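Local coordinates for BepE protein (PDB 4YK3) that is a Bartonella effector whose BID domain, the part present here, probably serves as a signal for translocation through the VirB type IV secretion system, at residues Ser52-Glu57 / Thr81-Leu86. Numbering follows the deposited sequence.
Sequences SDVLKE and TSVHKL
Val54 and Val83 meet methyl to methyl where two connections of the BID domain, a four-helix bundle topped with a hook, come together. Residues 52-57 run into the first turn of helix 56-64, with Leu55 at its N-cap position; residues 81-86 follow helix 69-78 on the way to strand 90-91. The contact is apolar and small, burying 162 Å² in all.

Its tightest point is Val54 CG1 against Val83 CG1 at 3.3 Å, shorter than a usual carbon-carbon contact. Both CG1 methyls lie anti to their own backbone N, which aims them at each other across the gap between the segments. Leu55, a buried residue, joins in: Leu55 CD2 comes to 4.0 Å from Val83 CG1, the two side chains crossing at about a right angle. Leu55 packs on Cys45 of helix 32-49 and on Leu72 and Val76 of helix 69-78, while Val83 touches Tyr49 and Val76, so the cluster packs both segments against helices 32-49 and 69-78.

The other branch of Val54 goes to the imidazole. Val54 CG2 approaches the His84 ring obliquely, 3.5 Å from His84 CD2, and Val54 CG1 rests 3.8 Å from His84 CB, so the two methyls follow the side chain from its root to the ring.

The polar bonds run beside the contact, not across it. Asp53 O accepts a hydrogen bond from Lys56 N as the chain turns into its helix. What fixes the ring's rotation is ND1 of His84, which donates to Lys85 O at 2.8 Å, almost straight at 164°, on a lone pair in the carbonyl plane, with the oxygen only 7° out of the imidazole plane.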
loop_
_atom_site.group_PDB
_atom_site.type_symbol
_atom_site.label_atom_id
_atom_site.label_comp_id
_atom_site.label_asym_id
_atom_site.label_seq_id
_atom_site.Cartn_x
_atom_site.Cartn_y
_atom_site.Cartn_z
ATOM N N SER A 52 -7.461 2.798 9.043
ATOM C CA SER A 52 -6.125 2.869 8.463
ATOM C C SER A 52 -5.474 1.501 8.306
ATOM O O SER A 52 -4.502 1.354 7.562
ATOM C CB SER A 52 -5.234 3.766 9.319
ATOM O OG SER A 52 -5.042 3.171 10.580
ATOM N N ASP A 53 -6.008 0.502 9.002
ATOM C CA ASP A 53 -5.372 -0.807 9.063
ATOM C C ASP A 53 -5.838 -1.796 8.004
ATOM O O ASP A 53 -5.336 -2.920 7.921
ATOM C CB ASP A 53 -5.599 -1.422 10.447
ATOM C CG ASP A 53 -4.829 -0.695 11.532
ATOM O OD1 ASP A 53 -3.952 0.129 11.188
ATOM O OD2 ASP A 53 -5.109 -0.938 12.724
ATOM N N VAL A 54 -6.791 -1.373 7.190
ATOM C CA VAL A 54 -7.500 -2.290 6.314
ATOM C C VAL A 54 -6.563 -3.048 5.363
ATOM O O VAL A 54 -6.766 -4.225 5.085
ATOM C CB VAL A 54 -8.582 -1.519 5.546
ATOM C CG1 VAL A 54 -9.086 -2.333 4.445
ATOM C CG2 VAL A 54 -9.709 -1.179 6.489
ATOM N N LEU A 55 -5.511 -2.388 4.893
ATOM C CA LEU A 55 -4.581 -3.047 3.987
ATOM C C LEU A 55 -3.259 -3.448 4.649
ATOM O O LEU A 55 -2.308 -3.862 3.964
ATOM C CB LEU A 55 -4.302 -2.132 2.789
ATOM C CG LEU A 55 -5.446 -2.031 1.784
ATOM C CD1 LEU A 55 -5.061 -1.123 0.632
ATOM C CD2 LEU A 55 -5.805 -3.418 1.276
ATOM N N LYS A 56 -3.174 -3.326 5.966
ATOM C CA LYS A 56 -1.890 -3.568 6.625
ATOM C C LYS A 56 -1.362 -4.986 6.410
ATOM O O LYS A 56 -0.187 -5.181 6.038
ATOM C CB LYS A 56 -1.994 -3.279 8.116
ATOM C CG LYS A 56 -1.916 -1.796 8.436
ATOM C CD LYS A 56 -1.678 -1.620 9.913
ATOM C CE LYS A 56 -0.493 -2.435 10.338
ATOM N NZ LYS A 56 -0.091 -2.127 11.744
ATOM N N GLU A 57 -2.232 -5.959 6.628
ATOM C CA GLU A 57 -1.884 -7.365 6.461
ATOM C C GLU A 57 -1.422 -7.677 5.032
ATOM O O GLU A 57 -0.385 -8.319 4.824
ATOM C CB GLU A 57 -3.079 -8.236 6.834
ATOM C CG GLU A 57 -2.813 -9.727 6.855
ATOM C CD GLU A 57 -3.913 -10.486 7.580
ATOM O OE1 GLU A 57 -5.082 -10.421 7.139
ATOM O OE2 GLU A 57 -3.606 -11.125 8.608
ATOM N N THR A 81 -14.450 -1.757 -3.001
ATOM C CA THR A 81 -15.350 -2.221 -1.950
ATOM C C THR A 81 -15.216 -3.721 -1.669
ATOM O O THR A 81 -15.850 -4.244 -0.746
ATOM C CB THR A 81 -16.836 -1.898 -2.266
ATOM O OG1 THR A 81 -17.235 -2.516 -3.485
ATOM C CG2 THR A 81 -17.064 -0.396 -2.359
ATOM N N SER A 82 -14.387 -4.412 -2.440
ATOM C CA SER A 82 -14.078 -5.814 -2.145
ATOM C C SER A 82 -13.174 -5.904 -0.921
ATOM O O SER A 82 -12.968 -6.958 -0.369
ATOM C CB SER A 82 -13.384 -6.483 -3.325
ATOM O OG SER A 82 -12.040 -6.029 -3.415
ATOM N N VAL A 83 -12.638 -4.766 -0.516
ATOM C CA VAL A 83 -11.688 -4.707 0.569
ATOM C C VAL A 83 -12.373 -4.278 1.875
ATOM O O VAL A 83 -12.117 -4.840 2.938
ATOM C CB VAL A 83 -10.520 -3.751 0.170
ATOM C CG1 VAL A 83 -9.803 -3.262 1.348
ATOM C CG2 VAL A 83 -9.561 -4.454 -0.775
ATOM N N HIS A 84 -13.267 -3.305 1.787
ATOM C CA HIS A 84 -13.871 -2.692 2.970
ATOM C C HIS A 84 -14.939 -1.745 2.447
ATOM O O HIS A 84 -14.877 -1.341 1.282
ATOM C CB HIS A 84 -12.810 -1.940 3.808
ATOM C CG HIS A 84 -13.284 -1.507 5.157
ATOM N ND1 HIS A 84 -14.055 -0.376 5.353
ATOM C CD2 HIS A 84 -13.064 -2.026 6.388
ATOM C CE1 HIS A 84 -14.319 -0.245 6.643
ATOM N NE2 HIS A 84 -13.734 -1.236 7.291
ATOM N N LYS A 85 -15.922 -1.393 3.272
ATOM C CA LYS A 85 -16.915 -0.416 2.831
ATOM C C LYS A 85 -16.309 0.997 2.832
ATOM O O LYS A 85 -15.363 1.306 3.583
ATOM C CB LYS A 85 -18.184 -0.460 3.704
ATOM C CG LYS A 85 -18.176 0.456 4.913
ATOM C CD LYS A 85 -19.563 0.532 5.586
ATOM C CE LYS A 85 -19.600 1.643 6.629
ATOM N NZ LYS A 85 -19.397 3.025 6.029
ATOM N N LEU A 86 -16.836 1.838 1.953
ATOM C CA LEU A 86 -16.406 3.236 1.876
ATOM C C LEU A 86 -16.826 3.970 3.124
ATOM O O LEU A 86 -17.922 3.766 3.601
ATOM C CB LEU A 86 -17.013 3.925 0.648
ATOM C CG LEU A 86 -16.612 3.245 -0.656
ATOM C CD1 LEU A 86 -17.278 3.946 -1.833
ATOM C CD2 LEU A 86 -15.086 3.255 -0.758
#